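Local atomic coordinates of SnoN,Epimerase SnoN (Streptomyces nogalater, PDB entry 5EP9), a protein that acts as a non-heme iron epimerase in nogalamycin biosynthesis, binding iron and 2-oxoglutarate, and probably uses chemistry of the 2-oxoglutarate-dependent dioxygenase type. Residues A62-L67 / D95-L100; D89-S94 / L118-L123; E124-E129 / R236-A241; L163-V168 / P210-D215. One frame throughout, in Å; residues are numbered along the deposited sequence.

Contact 3 is the centre of the set and holds part of the 2-oxoglutarate pocket. Its strands carry the ligand on one face. Contact 1 packs helices on the other face, where Ala-64 CB lies 3.7 Å from Val-125 CG1. Contact 2 uses the earlier half of the same strand 118-128, and its centre is about 14 Å from that of contact 3. Contact 4 is nested within the loop closed by contact 3 and meets it at Leu-163 N, 3.0 Å from Leu-237 O. The side chain of Val-166 in contact 4 stays about 8 Å from the ligand. Contacts 1 and 2 lie within residues 14-202 of the engineered chain; contacts 3 and 4 join that part to residues 203-305.

Contact 1 of 4, residues A62-L67 / D95-L100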
loop_
_atom_site.group_PDB
_atom_site.type_symbol
_atom_site.label_atom_id
_atom_site.label_comp_id
_atom_site.label_asym_id
_atom_site.label_seq_id
_atom_site.Cartn_x
_atom_site.Cartn_y
_atom_site.Cartn_z
ATOM N N ALA A 62 13.081 -13.229 0.796
ATOM C CA ALA A 62 13.385 -14.348 -0.092
ATOM C C ALA A 62 12.179 -14.643 -0.912
ATOM O O ALA A 62 12.296 -15.088 -2.052
ATOM C CB ALA A 62 13.836 -15.657 0.677
ATOM N N GLU A 63 11.038 -14.631 -0.277
ATOM C CA GLU A 63 9.799 -15.024 -0.985
ATOM C C GLU A 63 9.487 -13.892 -2.077
ATOM O O GLU A 63 9.088 -14.205 -3.182
ATOM C CB GLU A 63 8.652 -15.162 -0.032
ATOM C CG GLU A 63 7.313 -15.400 -0.734
ATOM C CD GLU A 63 7.134 -16.804 -1.311
ATOM O OE1 GLU A 63 8.080 -17.614 -1.312
ATOM O OE2 GLU A 63 6.017 -17.070 -1.815
ATOM N N ALA A 64 9.700 -12.647 -1.719
ATOM C CA ALA A 64 9.578 -11.539 -2.711
ATOM C C ALA A 64 10.446 -11.773 -3.915
ATOM O O ALA A 64 9.953 -11.726 -5.062
ATOM C CB ALA A 64 9.877 -10.194 -2.120
ATOM N N ARG A 65 11.689 -12.163 -3.652
ATOM C CA ARG A 65 12.628 -12.429 -4.779
ATOM C C ARG A 65 12.236 -13.620 -5.626
ATOM O O ARG A 65 12.331 -13.577 -6.856
ATOM C CB ARG A 65 14.045 -12.691 -4.301
ATOM C CG ARG A 65 14.747 -11.453 -3.721
ATOM C CD ARG A 65 16.211 -11.786 -3.420
ATOM N NE ARG A 65 16.950 -10.553 -3.248
ATOM C CZ ARG A 65 17.767 -10.209 -2.227
ATOM N NH1 ARG A 65 18.103 -11.066 -1.229
ATOM N NH2 ARG A 65 18.297 -8.979 -2.225
ATOM N N ARG A 66 11.779 -14.657 -4.943
ATOM C CA ARG A 66 11.343 -15.870 -5.615
ATOM C C ARG A 66 10.162 -15.593 -6.551
ATOM O O ARG A 66 10.140 -16.041 -7.661
ATOM C CB ARG A 66 10.922 -16.969 -4.603
ATOM C CG ARG A 66 10.683 -18.331 -5.232
ATOM C CD ARG A 66 10.032 -19.308 -4.245
ATOM N NE ARG A 66 8.667 -18.881 -3.850
ATOM C CZ ARG A 66 7.578 -19.072 -4.574
ATOM N NH1 ARG A 66 7.641 -19.606 -5.765
ATOM N NH2 ARG A 66 6.396 -18.705 -4.088
ATOM N N LEU A 67 9.196 -14.841 -6.060
ATOM C CA LEU A 67 8.018 -14.524 -6.837
ATOM C C LEU A 67 8.400 -13.671 -8.097
ATOM O O LEU A 67 7.954 -13.935 -9.187
ATOM C CB LEU A 67 6.972 -13.824 -6.009
ATOM C CG LEU A 67 6.207 -14.721 -5.023
ATOM C CD1 LEU A 67 5.450 -13.899 -4.033
ATOM C CD2 LEU A 67 5.235 -15.695 -5.656
ATOM N N ASP A 95 1.138 -18.231 0.157
ATOM C CA ASP A 95 0.770 -18.208 1.570
ATOM C C ASP A 95 1.735 -17.156 2.353
ATOM O O ASP A 95 1.301 -16.577 3.331
ATOM C CB ASP A 95 0.880 -19.595 2.168
ATOM C CG ASP A 95 -0.225 -20.549 1.527
ATOM O OD1 ASP A 95 -1.187 -19.976 0.955
ATOM O OD2 ASP A 95 -0.159 -21.797 1.599
ATOM N N THR A 96 3.012 -17.140 2.008
ATOM C CA THR A 96 3.988 -16.522 2.766
ATOM C C THR A 96 3.632 -14.951 2.652
ATOM O O THR A 96 3.462 -14.291 3.643
ATOM C CB THR A 96 5.404 -16.841 2.245
ATOM O OG1 THR A 96 5.736 -18.187 2.567
ATOM C CG2 THR A 96 6.435 -15.945 2.908
ATOM N N MET A 97 3.320 -14.519 1.459
ATOM C CA MET A 97 2.773 -13.252 1.305
ATOM C C MET A 97 1.399 -12.985 1.968
ATOM O O MET A 97 1.168 -11.879 2.502
ATOM C CB MET A 97 2.783 -12.802 -0.202
ATOM C CG MET A 97 4.189 -12.664 -0.766
ATOM S SD MET A 97 5.125 -11.502 0.273
ATOM C CE MET A 97 6.751 -11.730 -0.347
ATOM N N ARG A 98 0.545 -13.967 2.013
ATOM C CA ARG A 98 -0.656 -13.795 2.767
ATOM C C ARG A 98 -0.369 -13.614 4.236
ATOM O O ARG A 98 -1.146 -12.887 4.906
ATOM C CB ARG A 98 -1.672 -14.960 2.548
ATOM C CG ARG A 98 -3.125 -14.615 2.949
ATOM C CD ARG A 98 -4.043 -15.814 2.670
ATOM N NE ARG A 98 -5.487 -15.491 2.715
ATOM C CZ ARG A 98 -6.214 -15.325 3.831
ATOM N NH1 ARG A 98 -5.637 -15.376 5.034
ATOM N NH2 ARG A 98 -7.543 -15.136 3.776
ATOM N N ARG A 99 0.617 -14.343 4.768
ATOM C CA ARG A 99 0.954 -14.141 6.192
ATOM C C ARG A 99 1.430 -12.715 6.419
ATOM O O ARG A 99 1.165 -12.110 7.442
ATOM C CB ARG A 99 1.991 -15.121 6.746
ATOM C CG ARG A 99 1.377 -16.526 6.943
ATOM C CD ARG A 99 2.270 -17.526 7.664
ATOM N NE ARG A 99 3.036 -18.305 6.722
ATOM C CZ ARG A 99 4.268 -18.028 6.327
ATOM N NH1 ARG A 99 4.937 -16.936 6.780
ATOM N NH2 ARG A 99 4.816 -18.855 5.421
ATOM N N LEU A 100 2.179 -12.188 5.484
ATOM C CA LEU A 100 2.613 -10.771 5.616
ATOM C C LEU A 100 1.418 -9.790 5.543
ATOM O O LEU A 100 1.362 -8.793 6.268
ATOM C CB LEU A 100 3.727 -10.419 4.609
ATOM C CG LEU A 100 4.230 -9.009 4.579
ATOM C CD1 LEU A 100 4.763 -8.549 5.920
ATOM C CD2 LEU A 100 5.270 -8.909 3.497
#
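Met-97 reaches from helix 95-101 to helix 54-70 and meets Glu-63, Ala-64 and Leu-67 there. Its CB starts on a bond that does not aim straight at the other helix. CG then comes to 3.7 Å from Leu-67 CD1, which reaches toward it from the other helix. The chain bends about the CB-CG bond (chi2 -56°), and the extended last torsion then carries CE across to helix 54-70. On the way it passes the CG of Glu-63, which runs the opposite way. CE ends against the helix backbone, 3.4 Å from Ala-64 N. The same CE touches Ala-64 CB at 3.9 Å and Glu-63 CG at 3.7 Å. Thr-96 adds a second, shallower patch, with its CG2 methyl 3.8 Å from Glu-63 CB.

The polar end of Glu-63 is held from two directions. Within its own helix, Arg-66 grips it side-on: NE bonds to OE1, and NH2 bonds to OE2 at 2.8 Å in a salt bridge. The OE2 oxygen also hydrogen-bonds Ser-94 OG, the N-cap residue of helix 95-101. The carboxylate thus ties the two helices together at the more open side, while the methionine fills the buried side.

The axes of the two short helix segments come within 10.3 Å and run at 132°, nearer antiparallel than parallel. Ala-64 and Met-97 both rest on Val-125 of strand 118-128. All of this lies in the 14-202 part of the engineered chain. The arrangement is helix packing on the outer face of the large sheet of a cupin-like double-stranded beta-helix, the core of the phytanoyl-CoA dioxygenase family.

Contact 2 of 4, residues D89-S94 / L118-L123; sequences DAQLGS and LRLFKL
Ala-90 and Gln-91 hold the backbone of Leu-123 by both of its polar groups. Ala-90 N donates to Leu-123 O at 2.8 Å. Leu-123 N donates to the side-chain oxygen OE1 of Gln-91 at 2.9 Å, and this bond is nearly straight at 164°. The N-H comes from above the amide plane, 58° out of it, and not along a lone pair. Beside these bonds, Ala-90 CB rests 3.9 Å from Leu-123 CD2.

The shape of Gln-91 explains its reach. CG sits between the backbone N and the carbonyl carbon (chi1 84°), and a second bend at chi2 folds the amide back over the strand. Its CG slides past Leu-120 CD2 at 4.0 Å. The amide NE2 lies over Lys-122 CA, 3.8 Å away.

Further out, a water donates to Phe-121 O at 2.9 Å. It also makes a weak, long bond to Asp-89 OD1. Arg-279 approaches both of these oxygens, but only weakly. On the other side of the strand, Phe-121 packs edge-to-face with Phe-150.

Both segments lie in the 14-202 part of the engineered chain. The short helical turn follows strand 82-87, which neighbours strand 118-128 in the sheet. Where the turn docks, Phe-121 and Lys-122 both face Val-242 of the next strand, which makes a classic beta bulge in the large sheet of the double-stranded beta-helix.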
loop_
_atom_site.group_PDB
_atom_site.type_symbol
_atom_site.label_atom_id
_atom_site.label_comp_id
_atom_site.label_asym_id
_atom_site.label_seq_id
_atom_site.Cartn_x
_atom_site.Cartn_y
_atom_site.Cartn_z
ATOM N N ASP A 89 -1.651 -9.039 -6.656
ATOM C CA ASP A 89 -2.453 -9.910 -5.808
ATOM C C ASP A 89 -1.606 -11.080 -5.238
ATOM O O ASP A 89 -2.000 -12.253 -5.317
ATOM C CB ASP A 89 -3.621 -10.443 -6.624
ATOM C CG ASP A 89 -4.511 -9.324 -7.194
ATOM O OD1 ASP A 89 -5.154 -8.590 -6.388
ATOM O OD2 ASP A 89 -4.454 -9.130 -8.457
ATOM N N ALA A 90 -0.441 -10.735 -4.721
ATOM C CA ALA A 90 0.576 -11.718 -4.402
ATOM C C ALA A 90 0.159 -12.701 -3.322
ATOM O O ALA A 90 0.555 -13.878 -3.349
ATOM C CB ALA A 90 1.838 -11.027 -4.017
ATOM N N GLN A 91 -0.761 -12.242 -2.501
ATOM C CA GLN A 91 -1.329 -13.067 -1.462
ATOM C C GLN A 91 -2.157 -14.217 -1.927
ATOM O O GLN A 91 -2.342 -15.099 -1.203
ATOM C CB GLN A 91 -2.122 -12.259 -0.460
ATOM C CG GLN A 91 -3.575 -11.935 -0.832
ATOM C CD GLN A 91 -3.742 -10.811 -1.888
ATOM O OE1 GLN A 91 -2.801 -10.246 -2.374
ATOM N NE2 GLN A 91 -4.952 -10.554 -2.239
ATOM N N LEU A 92 -2.674 -14.162 -3.122
ATOM C CA LEU A 92 -3.533 -15.248 -3.641
ATOM C C LEU A 92 -2.736 -16.469 -3.998
ATOM O O LEU A 92 -3.205 -17.530 -3.811
ATOM C CB LEU A 92 -4.385 -14.846 -4.872
ATOM C CG LEU A 92 -5.327 -13.628 -4.687
ATOM C CD1 LEU A 92 -6.082 -13.312 -5.996
ATOM C CD2 LEU A 92 -6.292 -13.884 -3.502
ATOM N N GLY A 93 -1.557 -16.298 -4.548
ATOM C CA GLY A 93 -0.665 -17.411 -4.930
ATOM C C GLY A 93 0.447 -17.793 -3.919
ATOM O O GLY A 93 0.979 -18.852 -3.981
ATOM N N SER A 94 0.646 -17.001 -2.903
ATOM C CA SER A 94 1.685 -17.245 -1.932
ATOM C C SER A 94 1.172 -17.136 -0.517
ATOM O O SER A 94 0.813 -16.074 -0.063
ATOM C CB SER A 94 2.780 -16.161 -2.135
ATOM O OG SER A 94 3.696 -16.180 -1.044
ATOM N N LEU A 118 -11.107 -3.725 9.732
ATOM C CA LEU A 118 -10.644 -3.713 8.406
ATOM C C LEU A 118 -10.625 -5.097 7.790
ATOM O O LEU A 118 -10.605 -6.091 8.471
ATOM C CB LEU A 118 -9.236 -3.137 8.329
ATOM C CG LEU A 118 -8.995 -1.674 8.794
ATOM C CD1 LEU A 118 -7.498 -1.449 8.842
ATOM C CD2 LEU A 118 -9.669 -0.631 7.909
ATOM N N ARG A 119 -10.559 -5.084 6.471
ATOM C CA ARG A 119 -10.310 -6.232 5.622
ATOM C C ARG A 119 -9.130 -5.981 4.711
ATOM O O ARG A 119 -8.790 -4.838 4.387
ATOM C CB ARG A 119 -11.509 -6.527 4.723
ATOM C CG ARG A 119 -12.716 -7.059 5.422
ATOM C CD ARG A 119 -13.965 -7.019 4.544
ATOM N NE ARG A 119 -15.122 -7.507 5.273
ATOM C CZ ARG A 119 -15.318 -8.806 5.600
ATOM N NH1 ARG A 119 -14.528 -9.777 5.169
ATOM N NH2 ARG A 119 -16.338 -9.134 6.326
ATOM N N LEU A 120 -8.491 -7.070 4.315
ATOM C CA LEU A 120 -7.433 -7.001 3.313
ATOM C C LEU A 120 -8.106 -6.923 1.958
ATOM O O LEU A 120 -8.984 -7.694 1.666
ATOM C CB LEU A 120 -6.541 -8.224 3.362
ATOM C CG LEU A 120 -5.556 -8.440 2.210
ATOM C CD1 LEU A 120 -4.462 -7.392 2.227
ATOM C CD2 LEU A 120 -4.911 -9.835 2.281
ATOM N N PHE A 121 -7.587 -6.001 1.105
ATOM C CA PHE A 121 -8.023 -5.875 -0.295
ATOM C C PHE A 121 -7.050 -6.505 -1.237
ATOM O O PHE A 121 -7.397 -7.296 -2.119
ATOM C CB PHE A 121 -8.242 -4.384 -0.703
ATOM C CG PHE A 121 -8.592 -4.216 -2.158
ATOM C CD1 PHE A 121 -9.759 -4.742 -2.666
ATOM C CD2 PHE A 121 -7.785 -3.479 -2.998
ATOM C CE1 PHE A 121 -10.094 -4.574 -3.979
ATOM C CE2 PHE A 121 -8.102 -3.301 -4.335
ATOM C CZ PHE A 121 -9.249 -3.868 -4.820
ATOM N N LYS A 122 -5.811 -6.143 -1.056
ATOM C CA LYS A 122 -4.705 -6.816 -1.813
ATOM C C LYS A 122 -3.320 -6.537 -1.246
ATOM O O LYS A 122 -3.107 -5.537 -0.505
ATOM C CB LYS A 122 -4.701 -6.371 -3.269
ATOM C CG LYS A 122 -4.299 -4.923 -3.363
ATOM C CD LYS A 122 -4.295 -4.436 -4.791
ATOM C CE LYS A 122 -3.910 -3.009 -4.649
ATOM N NZ LYS A 122 -3.732 -2.454 -5.976
ATOM N N LEU A 123 -2.392 -7.449 -1.545
ATOM C CA LEU A 123 -0.977 -7.200 -1.340
ATOM C C LEU A 123 -0.247 -7.272 -2.652
ATOM O O LEU A 123 -0.423 -8.235 -3.402
ATOM C CB LEU A 123 -0.380 -8.133 -0.341
ATOM C CG LEU A 123 1.121 -7.871 0.008
ATOM C CD1 LEU A 123 1.441 -8.157 1.447
ATOM C CD2 LEU A 123 2.090 -8.633 -0.895
HETATM O O HOH W 1 -8.003 -7.287 -4.983
#

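Contact 3 of 4, residues E124-E129 / R236-A241; sequences EVLLKE and RLSTSA. With AKG (2-oxoglutaric acid), chain E.
Lys-128 and Arg-236 form the end pair of an antiparallel ladder between strands 118-128 and 236-245. The ladder joins the 14-202 and 203-305 parts of the engineered chain. Six backbone bonds link Glu-124 with Ser-240, Leu-126 with Ser-238 and Lys-128 with Arg-236. The non-hydrogen-bonded pairs, Val-125 with Thr-239 and Leu-127 with Leu-237, point to the face that helix 54-70 covers through Val-125 and Leu-237; Leu-127 CD1 touches Leu-237 CD2 at 3.9 Å.

On the other face the aliphatic chain of Lys-128 covers the Arg-236 guanidinium. Its CG lies 3.8 Å above the centre of that plane, and its CE comes 3.2 Å from Arg-236 NH1. The lysine NZ turns off at chi4 (-93°) to bond Val-83 O, Val-137 O and Thr-139 OG1.

One water bridges the strands. It accepts from Arg-236 NE at 2.7 Å, donates to Leu-126 O and also bonds Ser-238 OG.

The ligand is held at both ends. Arg-236 NH1 donates to O4 of 2-oxoglutarate at 3.1 Å, with two weak bonds from NH2, to O3 and O4. Gly-171 O also bonds NH1. Ser-240 OG donates to O2 at the other carboxylate, 3.0 Å away.

The arginine would thus balance the charge of the distal carboxylate, and the nearby lysine probably adds to that positive field.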
loop_
_atom_site.group_PDB
_atom_site.type_symbol
_atom_site.label_atom_id
_atom_site.label_comp_id
_atom_site.label_asym_id
_atom_site.label_seq_id
_atom_site.Cartn_x
_atom_site.Cartn_y
_atom_site.Cartn_z
ATOM N N GLU A 124 0.624 -6.304 -2.881
ATOM C CA GLU A 124 1.590 -6.380 -4.022
ATOM C C GLU A 124 3.040 -6.435 -3.615
ATOM O O GLU A 124 3.410 -5.846 -2.630
ATOM C CB GLU A 124 1.357 -5.215 -4.966
ATOM C CG GLU A 124 -0.015 -5.280 -5.657
ATOM C CD GLU A 124 -0.359 -3.956 -6.440
ATOM O OE1 GLU A 124 0.308 -2.914 -6.232
ATOM O OE2 GLU A 124 -1.222 -3.987 -7.321
ATOM N N VAL A 125 3.876 -7.113 -4.394
ATOM C CA VAL A 125 5.293 -7.094 -4.184
ATOM C C VAL A 125 5.883 -6.091 -5.155
ATOM O O VAL A 125 5.688 -6.270 -6.333
ATOM C CB VAL A 125 5.905 -8.474 -4.446
ATOM C CG1 VAL A 125 7.414 -8.476 -4.309
ATOM C CG2 VAL A 125 5.327 -9.523 -3.509
ATOM N N LEU A 126 6.684 -5.128 -4.678
ATOM C CA LEU A 126 7.158 -4.050 -5.542
ATOM C C LEU A 126 8.649 -4.114 -5.724
ATOM O O LEU A 126 9.360 -4.308 -4.780
ATOM C CB LEU A 126 6.767 -2.667 -5.029
ATOM C CG LEU A 126 5.316 -2.496 -4.624
ATOM C CD1 LEU A 126 5.097 -1.073 -4.105
ATOM C CD2 LEU A 126 4.381 -2.742 -5.769
ATOM N N LEU A 127 9.081 -3.926 -6.959
ATOM C CA LEU A 127 10.486 -3.857 -7.330
ATOM C C LEU A 127 10.782 -2.602 -8.199
ATOM O O LEU A 127 10.180 -2.417 -9.234
ATOM C CB LEU A 127 10.825 -5.074 -8.163
ATOM C CG LEU A 127 12.188 -5.129 -8.845
ATOM C CD1 LEU A 127 13.311 -5.168 -7.825
ATOM C CD2 LEU A 127 12.269 -6.330 -9.794
ATOM N N LYS A 128 11.717 -1.805 -7.747
ATOM C CA LYS A 128 12.408 -0.827 -8.580
ATOM C C LYS A 128 13.846 -1.120 -8.659
ATOM O O LYS A 128 14.525 -1.237 -7.666
ATOM C CB LYS A 128 12.344 0.619 -8.044
ATOM C CG LYS A 128 11.070 1.322 -8.173
ATOM C CD LYS A 128 11.344 2.828 -7.857
ATOM C CE LYS A 128 10.043 3.596 -7.730
ATOM N NZ LYS A 128 9.624 4.224 -8.994
ATOM N N GLU A 129 14.311 -1.242 -9.867
ATOM C CA GLU A 129 15.695 -1.495 -10.121
ATOM C C GLU A 129 16.099 -1.079 -11.490
ATOM O O GLU A 129 15.281 -0.918 -12.371
ATOM C CB GLU A 129 16.006 -3.002 -9.998
ATOM C CG GLU A 129 15.413 -3.819 -11.131
ATOM C CD GLU A 129 15.754 -5.292 -11.035
ATOM O OE1 GLU A 129 16.548 -5.716 -10.139
ATOM O OE2 GLU A 129 15.243 -6.009 -11.908
ATOM N N ARG A 236 15.309 -2.080 -5.074
ATOM C CA ARG A 236 14.386 -1.639 -4.052
ATOM C C ARG A 236 13.262 -2.727 -3.999
ATOM O O ARG A 236 12.556 -2.941 -4.980
ATOM C CB ARG A 236 13.760 -0.302 -4.387
ATOM C CG ARG A 236 13.040 0.295 -3.191
ATOM C CD ARG A 236 12.089 1.378 -3.599
ATOM N NE ARG A 236 10.878 0.832 -4.177
ATOM C CZ ARG A 236 9.831 1.532 -4.589
ATOM N NH1 ARG A 236 9.803 2.851 -4.623
ATOM N NH2 ARG A 236 8.802 0.885 -5.064
ATOM N N LEU A 237 13.079 -3.323 -2.840
ATOM C CA LEU A 237 12.104 -4.398 -2.654
ATOM C C LEU A 237 11.275 -4.145 -1.431
ATOM O O LEU A 237 11.824 -3.781 -0.341
ATOM C CB LEU A 237 12.794 -5.756 -2.462
ATOM C CG LEU A 237 13.387 -6.320 -3.755
ATOM C CD1 LEU A 237 14.571 -7.267 -3.554
ATOM C CD2 LEU A 237 12.351 -7.061 -4.565
ATOM N N SER A 238 9.958 -4.285 -1.630
ATOM C CA SER A 238 9.007 -3.948 -0.586
ATOM C C SER A 238 7.721 -4.614 -0.906
ATOM O O SER A 238 7.510 -5.109 -2.044
ATOM C CB SER A 238 8.785 -2.398 -0.526
ATOM O OG SER A 238 8.333 -1.896 -1.776
ATOM N N THR A 239 6.820 -4.524 0.035
ATOM C CA THR A 239 5.453 -4.852 -0.251
ATOM C C THR A 239 4.541 -3.689 0.051
ATOM O O THR A 239 4.803 -2.978 0.990
ATOM C CB THR A 239 4.943 -6.099 0.559
ATOM O OG1 THR A 239 5.008 -5.807 1.951
ATOM C CG2 THR A 239 5.780 -7.311 0.254
ATOM N N SER A 240 3.390 -3.698 -0.622
ATOM C CA SER A 240 2.335 -2.720 -0.421
ATOM C C SER A 240 0.984 -3.376 -0.315
ATOM O O SER A 240 0.558 -4.078 -1.210
ATOM C CB SER A 240 2.373 -1.704 -1.591
ATOM O OG SER A 240 1.590 -0.635 -1.317
ATOM N N ALA A 241 0.364 -3.212 0.837
ATOM C CA ALA A 241 -0.887 -3.821 1.115
ATOM C C ALA A 241 -1.950 -2.768 1.374
ATOM O O ALA A 241 -1.759 -1.892 2.191
ATOM C CB ALA A 241 -0.798 -4.747 2.338
HETATM C C1 AKG E . 1.464 3.061 -2.917
HETATM O O1 AKG E . 0.285 3.494 -2.850
HETATM O O2 AKG E . 1.905 2.195 -2.122
HETATM C C2 AKG E . 2.396 3.619 -3.925
HETATM O O5 AKG E . 1.982 4.496 -4.709
HETATM C C3 AKG E . 3.835 3.054 -3.953
HETATM C C4 AKG E . 4.825 3.770 -4.867
HETATM C C5 AKG E . 6.222 3.193 -4.914
HETATM O O3 AKG E . 6.517 2.247 -4.161
HETATM O O4 AKG E . 7.062 3.648 -5.749
HETATM O O HOH W 2 10.024 -1.743 -3.810
#

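Contact 4 of 4, residues L163-V168 / P210-D215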
loop_
_atom_site.group_PDB
_atom_site.type_symbol
_atom_site.label_atom_id
_atom_site.label_comp_id
_atom_site.label_asym_id
_atom_site.label_seq_id
_atom_site.Cartn_x
_atom_site.Cartn_y
_atom_site.Cartn_z
ATOM N N LEU A 163 11.569 -4.315 2.626
ATOM C CA LEU A 163 12.235 -5.583 2.776
ATOM C C LEU A 163 13.764 -5.478 2.656
ATOM O O LEU A 163 14.459 -6.433 2.928
ATOM C CB LEU A 163 11.661 -6.619 1.808
ATOM C CG LEU A 163 10.158 -6.916 2.008
ATOM C CD1 LEU A 163 9.706 -7.862 0.959
ATOM C CD2 LEU A 163 9.935 -7.497 3.366
ATOM N N VAL A 164 14.257 -4.299 2.257
ATOM C CA VAL A 164 15.653 -3.946 2.296
ATOM C C VAL A 164 15.736 -2.516 2.779
ATOM O O VAL A 164 14.738 -1.840 2.910
ATOM C CB VAL A 164 16.292 -3.983 0.888
ATOM C CG1 VAL A 164 16.282 -5.432 0.323
ATOM C CG2 VAL A 164 15.580 -3.056 -0.061
ATOM N N ASP A 165 16.955 -2.048 2.985
ATOM C CA ASP A 165 17.210 -0.629 3.310
ATOM C C ASP A 165 16.818 0.233 2.115
ATOM O O ASP A 165 17.132 -0.064 0.974
ATOM C CB ASP A 165 18.688 -0.467 3.659
ATOM C CG ASP A 165 19.006 -0.818 5.164
ATOM O OD1 ASP A 165 18.127 -0.976 6.025
ATOM O OD2 ASP A 165 20.195 -0.885 5.472
ATOM N N VAL A 166 16.022 1.275 2.368
ATOM C CA VAL A 166 15.535 2.165 1.313
ATOM C C VAL A 166 15.911 3.611 1.634
ATOM O O VAL A 166 15.109 4.363 2.135
ATOM C CB VAL A 166 14.018 2.035 1.082
ATOM C CG1 VAL A 166 13.642 2.800 -0.149
ATOM C CG2 VAL A 166 13.601 0.605 0.852
ATOM N N PRO A 167 17.155 3.962 1.463
ATOM C CA PRO A 167 17.486 5.345 1.614
ATOM C C PRO A 167 16.848 6.119 0.463
ATOM O O PRO A 167 16.399 5.528 -0.505
ATOM C CB PRO A 167 19.048 5.353 1.530
ATOM C CG PRO A 167 19.374 4.152 0.676
ATOM C CD PRO A 167 18.284 3.162 0.953
ATOM N N VAL A 168 16.992 7.419 0.531
ATOM C CA VAL A 168 16.479 8.321 -0.483
ATOM C C VAL A 168 16.851 7.847 -1.867
ATOM O O VAL A 168 15.970 7.728 -2.738
ATOM C CB VAL A 168 16.891 9.851 -0.254
ATOM C CG1 VAL A 168 16.317 10.683 -1.356
ATOM C CG2 VAL A 168 16.324 10.331 1.066
ATOM N N PRO A 210 13.004 8.138 4.173
ATOM C CA PRO A 210 13.796 6.905 4.038
ATOM C C PRO A 210 13.453 5.880 5.137
ATOM O O PRO A 210 13.068 6.256 6.243
ATOM C CB PRO A 210 15.218 7.378 4.116
ATOM C CG PRO A 210 15.139 8.704 4.731
ATOM C CD PRO A 210 13.832 9.284 4.527
ATOM N N LEU A 211 13.632 4.625 4.785
ATOM C CA LEU A 211 13.214 3.504 5.668
ATOM C C LEU A 211 14.328 2.492 5.757
ATOM O O LEU A 211 14.875 2.112 4.729
ATOM C CB LEU A 211 11.996 2.773 5.049
ATOM C CG LEU A 211 10.737 3.551 4.897
ATOM C CD1 LEU A 211 9.677 2.650 4.289
ATOM C CD2 LEU A 211 10.266 4.045 6.259
ATOM N N ARG A 212 14.578 2.007 6.958
ATOM C CA ARG A 212 15.373 0.777 7.112
ATOM C C ARG A 212 14.565 -0.492 6.807
ATOM O O ARG A 212 13.330 -0.502 6.933
ATOM C CB ARG A 212 15.918 0.709 8.543
ATOM C CG ARG A 212 16.847 1.909 8.862
ATOM C CD ARG A 212 18.081 1.516 9.562
ATOM N NE ARG A 212 18.985 0.769 8.603
ATOM C CZ ARG A 212 20.315 0.649 8.746
ATOM N NH1 ARG A 212 20.900 1.241 9.790
ATOM N NH2 ARG A 212 21.062 0.014 7.823
ATOM N N ALA A 213 15.274 -1.573 6.453
ATOM C CA ALA A 213 14.636 -2.872 6.297
ATOM C C ALA A 213 13.792 -3.154 7.514
ATOM O O ALA A 213 14.258 -3.015 8.641
ATOM C CB ALA A 213 15.691 -3.980 6.132
ATOM N N GLY A 214 12.545 -3.587 7.285
ATOM C CA GLY A 214 11.600 -3.982 8.350
ATOM C C GLY A 214 10.767 -2.860 8.896
ATOM O O GLY A 214 9.904 -3.085 9.735
ATOM N N ASP A 215 11.092 -1.638 8.501
ATOM C CA ASP A 215 10.205 -0.470 8.774
ATOM C C ASP A 215 9.053 -0.491 7.834
ATOM O O ASP A 215 9.109 -1.087 6.719
ATOM C CB ASP A 215 10.921 0.875 8.517
ATOM C CG ASP A 215 11.999 1.189 9.517
ATOM O OD1 ASP A 215 12.339 0.375 10.404
ATOM O OD2 ASP A 215 12.602 2.262 9.341
#
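Val-166 and Leu-211 form a single antiparallel bridge between two loops of the double-stranded beta-helix. Residues 163-168 belong to the 14-202 part of the engineered chain and residues 210-215 to the 203-305 part. Leu-211 leads into a type II beta turn from Arg-212 to Asp-215, just before strand 216-220.

The tight part is this bridge. Val-166 N donates to Leu-211 O at 2.8 Å, and Leu-211 N returns a bond to Val-166 O at 3.0 Å. Both side chains are buried: Val-166 packs on Arg-236 and Leu-211 on Trp-160, two residues of the 2-oxoglutarate site. Ala-213 CB adds a close touch, 3.7 Å from Val-164 C.

The solvent side is looser. Pro-210 CG and Val-168 CG2 run side by side at 4.2 Å, and Pro-210 CB also touches Pro-167 CA at 3.9 Å. Also on this side, a salt bridge spans the segments. Arg-212 bends at chi2 and chi3 (-135° and 71°), which turns its guanidinium edge to Asp-165. The carboxylate and guanidinium planes stand 44° apart. NH2 bonds OD2 at 2.7 Å. Asp-165 OD1 takes two donors: Arg-212 NE at 3.2 Å from above the carboxylate plane, and Ala-213 N at 2.9 Å on the anti lone pair.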